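Local atomic coordinates of transcription termination factor FttA (Methanosarcina mazei, PDB entry 2XR1), a protein that probably terminates transcription genome-wide by cleaving nascent RNA where it leaves RNA polymerase, using a two-zinc metallo-beta-lactamase nuclease centre. Residues 7-19 with 26-38. Sequence-based numbering, arbitrary orientation.
Sequences EDVLLDLKHKIEK and TITDVEFEGPQLV
L10 and F32 meet at the apolar centre of this contact, where the first helix of an N-terminal KH domain lies over the edge strand of its three-stranded sheet. The packing of helix 7-18 against strand 30-33 and the start of strand 36-41 is a worked example of how an alpha/beta sandwich closes: apolar residues spaced three or four apart along the helix descend on the sheet, and the polar ones gather at the border. CD2 of L10 sits over one face of the F32 ring, 3.7 Å from its centroid and 25° off the normal, a CH-pi contact displaced toward the rim. V9 comes to the ring differently, its CG2 lying in the ring plane at the edge, 3.8 Å from CE2 of F32. L13 reaches both strands with one methyl, CD1 standing 3.5 Å from CZ of F32 and 4.0 Å from CD2 of L37. H174 stacks on the F32 ring, while L61 of helix 52-61 packs against L13, I17 and L37.

One turn further along, the two branches of I17 divide the work: CD1 turns to CG2 of V30, whereas CG2, anti to the backbone N, meets CD1 of I27 at 3.4 Å. Beyond I27 the contact becomes polar. Bends at chi3 (144°) and chi4 (70°) bring the K14 amine round to the strand side, where it gives a weak hydrogen bond to the carbonyl O of T28. The same NZ forms a salt bridge with OE2 of E18, 2.8 Å away, approaching from above the carboxylate plane. That oxygen also accepts a hydrogen bond from a water, which in turn accepts one from the backbone N of I27 at 2.8 Å.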
loop_
_atom_site.group_PDB
_atom_site.type_symbol
_atom_site.label_atom_id
_atom_site.label_comp_id
_atom_site.label_asym_id
_atom_site.label_seq_id
_atom_site.Cartn_x
_atom_site.Cartn_y
_atom_site.Cartn_z
ATOM N N GLU B 7 -26.259 19.599 9.969
ATOM C CA GLU B 7 -27.474 20.399 9.935
ATOM C C GLU B 7 -27.157 21.898 10.026
ATOM O O GLU B 7 -27.782 22.720 9.348
ATOM C CB GLU B 7 -28.364 20.036 11.122
ATOM C CG GLU B 7 -29.290 18.828 10.979
ATOM C CD GLU B 7 -30.317 18.766 12.149
ATOM O OE1 GLU B 7 -29.925 18.410 13.302
ATOM O OE2 GLU B 7 -31.516 19.092 11.910
ATOM N N ASP B 8 -26.202 22.239 10.895
ATOM C CA ASP B 8 -25.833 23.632 11.181
ATOM C C ASP B 8 -25.112 24.337 10.040
ATOM O O ASP B 8 -25.116 25.567 9.983
ATOM C CB ASP B 8 -24.964 23.714 12.449
ATOM N N VAL B 9 -24.472 23.574 9.157
ATOM C CA VAL B 9 -23.834 24.153 7.969
ATOM C C VAL B 9 -24.855 24.309 6.855
ATOM O O VAL B 9 -24.697 25.172 6.001
ATOM C CB VAL B 9 -22.629 23.322 7.461
ATOM C CG1 VAL B 9 -21.756 22.904 8.626
ATOM C CG2 VAL B 9 -23.093 22.122 6.670
ATOM N N LEU B 10 -25.885 23.456 6.873
ATOM C CA LEU B 10 -27.021 23.564 5.959
ATOM C C LEU B 10 -27.921 24.750 6.329
ATOM O O LEU B 10 -28.490 25.381 5.436
ATOM C CB LEU B 10 -27.844 22.265 5.922
ATOM C CG LEU B 10 -27.240 21.047 5.190
ATOM C CD1 LEU B 10 -28.137 19.810 5.412
ATOM C CD2 LEU B 10 -26.972 21.279 3.691
ATOM N N LEU B 11 -28.067 25.049 7.622
ATOM C CA LEU B 11 -28.767 26.269 8.039
ATOM C C LEU B 11 -28.019 27.522 7.584
ATOM O O LEU B 11 -28.606 28.434 7.012
ATOM C CB LEU B 11 -28.963 26.338 9.562
ATOM C CG LEU B 11 -30.349 26.007 10.132
ATOM C CD1 LEU B 11 -30.603 24.503 10.066
ATOM C CD2 LEU B 11 -30.448 26.493 11.577
ATOM N N ASP B 12 -26.720 27.558 7.838
ATOM C CA ASP B 12 -25.888 28.663 7.382
ATOM C C ASP B 12 -26.030 28.848 5.866
ATOM O O ASP B 12 -26.065 29.967 5.367
ATOM C CB ASP B 12 -24.422 28.406 7.767
ATOM C CG ASP B 12 -23.553 29.653 7.652
ATOM O OD1 ASP B 12 -23.378 30.151 6.516
ATOM O OD2 ASP B 12 -23.031 30.122 8.694
ATOM N N LEU B 13 -26.127 27.745 5.134
ATOM C CA LEU B 13 -26.296 27.821 3.694
ATOM C C LEU B 13 -27.695 28.293 3.342
ATOM O O LEU B 13 -27.867 29.092 2.404
ATOM C CB LEU B 13 -25.986 26.488 3.015
ATOM C CG LEU B 13 -24.498 26.099 2.887
ATOM C CD1 LEU B 13 -24.377 24.651 2.395
ATOM C CD2 LEU B 13 -23.748 27.047 1.966
ATOM N N LYS B 14 -28.697 27.826 4.086
ATOM C CA LYS B 14 -30.059 28.259 3.820
ATOM C C LYS B 14 -30.117 29.769 3.957
ATOM O O LYS B 14 -30.503 30.465 3.022
ATOM C CB LYS B 14 -31.081 27.591 4.732
ATOM C CG LYS B 14 -32.518 28.085 4.478
ATOM C CD LYS B 14 -33.587 27.056 4.859
ATOM C CE LYS B 14 -34.860 27.716 5.454
ATOM N NZ LYS B 14 -35.759 28.515 4.534
ATOM N N HIS B 15 -29.666 30.288 5.087
ATOM C CA HIS B 15 -29.787 31.717 5.316
ATOM C C HIS B 15 -29.008 32.572 4.321
ATOM O O HIS B 15 -29.519 33.573 3.840
ATOM C CB HIS B 15 -29.459 32.045 6.766
ATOM C CG HIS B 15 -30.446 31.459 7.728
ATOM N ND1 HIS B 15 -30.093 30.994 8.977
ATOM C CD2 HIS B 15 -31.777 31.227 7.600
ATOM C CE1 HIS B 15 -31.167 30.520 9.585
ATOM N NE2 HIS B 15 -32.202 30.648 8.769
ATOM N N LYS B 16 -27.788 32.164 4.007
ATOM C CA LYS B 16 -26.998 32.779 2.937
ATOM C C LYS B 16 -27.812 32.930 1.657
ATOM O O LYS B 16 -27.902 34.007 1.087
ATOM C CB LYS B 16 -25.770 31.905 2.641
ATOM C CG LYS B 16 -24.450 32.442 3.155
ATOM C CD LYS B 16 -23.764 33.293 2.087
ATOM C CE LYS B 16 -22.440 33.899 2.582
ATOM N NZ LYS B 16 -21.351 32.880 2.675
ATOM N N ILE B 17 -28.381 31.822 1.197
ATOM C CA ILE B 17 -29.194 31.798 -0.014
ATOM C C ILE B 17 -30.373 32.765 0.074
ATOM O O ILE B 17 -30.593 33.580 -0.816
ATOM C CB ILE B 17 -29.761 30.406 -0.246
ATOM C CG1 ILE B 17 -28.738 29.535 -0.970
ATOM C CG2 ILE B 17 -31.041 30.486 -1.057
ATOM C CD1 ILE B 17 -28.769 28.096 -0.525
ATOM N N GLU B 18 -31.115 32.677 1.168
ATOM C CA GLU B 18 -32.346 33.432 1.310
ATOM C C GLU B 18 -32.163 34.940 1.185
ATOM O O GLU B 18 -33.035 35.613 0.642
ATOM C CB GLU B 18 -33.041 33.080 2.623
ATOM C CG GLU B 18 -33.397 31.631 2.674
ATOM C CD GLU B 18 -34.676 31.354 3.373
ATOM O OE1 GLU B 18 -34.822 31.823 4.527
ATOM O OE2 GLU B 18 -35.515 30.634 2.776
ATOM N N LYS B 19 -31.030 35.457 1.657
ATOM C CA LYS B 19 -30.713 36.876 1.453
ATOM C C LYS B 19 -30.022 37.179 0.113
ATOM O O LYS B 19 -29.624 38.308 -0.126
ATOM C CB LYS B 19 -29.894 37.440 2.624
ATOM C CG LYS B 19 -28.594 36.711 2.933
ATOM C CD LYS B 19 -28.020 37.133 4.286
ATOM C CE LYS B 19 -28.990 36.878 5.448
ATOM N NZ LYS B 19 -28.292 36.725 6.765
ATOM N N THR B 26 -38.903 31.874 -3.050
ATOM C CA THR B 26 -38.635 31.208 -1.782
ATOM C C THR B 26 -38.109 29.810 -1.954
ATOM O O THR B 26 -38.339 29.170 -2.970
ATOM C CB THR B 26 -39.888 31.119 -0.933
ATOM O OG1 THR B 26 -40.900 30.396 -1.647
ATOM C CG2 THR B 26 -40.364 32.532 -0.547
ATOM N N ILE B 27 -37.381 29.350 -0.948
ATOM C CA ILE B 27 -36.998 27.944 -0.841
ATOM C C ILE B 27 -37.523 27.415 0.479
ATOM O O ILE B 27 -37.768 28.190 1.401
ATOM C CB ILE B 27 -35.464 27.714 -0.901
ATOM C CG1 ILE B 27 -34.745 28.523 0.194
ATOM C CG2 ILE B 27 -34.956 28.005 -2.279
ATOM C CD1 ILE B 27 -33.277 28.262 0.314
ATOM N N THR B 28 -37.710 26.102 0.541
ATOM C CA THR B 28 -38.112 25.416 1.768
ATOM C C THR B 28 -36.869 24.859 2.478
ATOM O O THR B 28 -36.543 25.297 3.576
ATOM C CB THR B 28 -39.166 24.290 1.502
ATOM O OG1 THR B 28 -38.704 23.400 0.475
ATOM C CG2 THR B 28 -40.473 24.880 1.073
ATOM N N ASP B 29 -36.183 23.907 1.856
ATOM C CA ASP B 29 -35.031 23.244 2.476
ATOM C C ASP B 29 -33.811 23.294 1.567
ATOM O O ASP B 29 -33.898 23.527 0.342
ATOM C CB ASP B 29 -35.342 21.772 2.850
ATOM C CG ASP B 29 -35.911 21.619 4.280
ATOM O OD1 ASP B 29 -37.016 22.143 4.541
ATOM O OD2 ASP B 29 -35.256 20.958 5.138
ATOM N N VAL B 30 -32.678 23.055 2.220
ATOM C CA VAL B 30 -31.374 22.972 1.605
ATOM C C VAL B 30 -30.691 21.677 2.126
ATOM O O VAL B 30 -30.608 21.442 3.334
ATOM C CB VAL B 30 -30.604 24.279 1.900
ATOM C CG1 VAL B 30 -29.136 24.080 1.932
ATOM C CG2 VAL B 30 -30.959 25.315 0.876
ATOM N N GLU B 31 -30.272 20.821 1.193
ATOM C CA GLU B 31 -29.657 19.519 1.468
ATOM C C GLU B 31 -28.517 19.246 0.511
ATOM O O GLU B 31 -28.595 19.557 -0.633
ATOM C CB GLU B 31 -30.659 18.392 1.215
ATOM C CG GLU B 31 -31.657 18.139 2.342
ATOM C CD GLU B 31 -31.024 17.475 3.598
ATOM O OE1 GLU B 31 -29.925 16.872 3.505
ATOM O OE2 GLU B 31 -31.632 17.572 4.681
ATOM N N PHE B 32 -27.467 18.630 1.003
ATOM C CA PHE B 32 -26.435 18.050 0.185
ATOM C C PHE B 32 -26.923 16.685 -0.286
ATOM O O PHE B 32 -27.138 15.813 0.532
ATOM C CB PHE B 32 -25.184 17.828 1.008
ATOM C CG PHE B 32 -24.520 19.088 1.482
ATOM C CD1 PHE B 32 -24.074 20.064 0.575
ATOM C CD2 PHE B 32 -24.269 19.273 2.836
ATOM C CE1 PHE B 32 -23.433 21.208 1.022
ATOM C CE2 PHE B 32 -23.637 20.405 3.282
ATOM C CZ PHE B 32 -23.214 21.380 2.370
ATOM N N GLU B 33 -27.131 16.506 -1.595
ATOM C CA GLU B 33 -27.533 15.198 -2.116
ATOM C C GLU B 33 -26.500 14.739 -3.108
ATOM O O GLU B 33 -26.381 15.278 -4.202
ATOM C CB GLU B 33 -28.928 15.227 -2.728
ATOM C CG GLU B 33 -30.001 15.588 -1.711
ATOM C CD GLU B 33 -31.426 15.671 -2.285
ATOM O OE1 GLU B 33 -31.621 15.362 -3.494
ATOM O OE2 GLU B 33 -32.350 16.055 -1.509
ATOM N N GLY B 34 -25.719 13.752 -2.699
ATOM C CA GLY B 34 -24.535 13.383 -3.444
ATOM C C GLY B 34 -23.651 14.610 -3.601
ATOM O O GLY B 34 -23.550 15.446 -2.684
ATOM N N PRO B 35 -23.035 14.752 -4.788
ATOM C CA PRO B 35 -22.149 15.866 -5.044
ATOM C C PRO B 35 -22.801 17.243 -4.926
ATOM O O PRO B 35 -22.086 18.187 -4.689
ATOM C CB PRO B 35 -21.700 15.611 -6.464
ATOM C CG PRO B 35 -21.816 14.192 -6.617
ATOM C CD PRO B 35 -23.064 13.840 -5.935
ATOM N N GLN B 36 -24.129 17.343 -5.050
ATOM C CA GLN B 36 -24.817 18.625 -5.215
ATOM C C GLN B 36 -25.376 19.231 -3.933
ATOM O O GLN B 36 -25.806 18.532 -3.027
ATOM C CB GLN B 36 -26.019 18.463 -6.162
ATOM C CG GLN B 36 -25.708 17.988 -7.541
ATOM C CD GLN B 36 -26.917 18.023 -8.434
ATOM O OE1 GLN B 36 -26.954 18.760 -9.407
ATOM N NE2 GLN B 36 -27.916 17.226 -8.105
ATOM N N LEU B 37 -25.435 20.551 -3.906
ATOM C CA LEU B 37 -26.255 21.265 -2.941
ATOM C C LEU B 37 -27.580 21.415 -3.610
ATOM O O LEU B 37 -27.625 21.857 -4.753
ATOM C CB LEU B 37 -25.674 22.634 -2.678
ATOM C CG LEU B 37 -26.475 23.483 -1.702
ATOM C CD1 LEU B 37 -26.772 22.716 -0.423
ATOM C CD2 LEU B 37 -25.714 24.799 -1.425
ATOM N N VAL B 38 -28.655 21.029 -2.936
ATOM C CA VAL B 38 -29.969 21.029 -3.546
ATOM C C VAL B 38 -30.909 21.925 -2.774
ATOM O O VAL B 38 -31.049 21.751 -1.579
ATOM C CB VAL B 38 -30.545 19.639 -3.586
ATOM C CG1 VAL B 38 -32.017 19.692 -3.904
ATOM C CG2 VAL B 38 -29.834 18.835 -4.645
HETATM O O HOH W 1 -37.266 31.408 1.016
#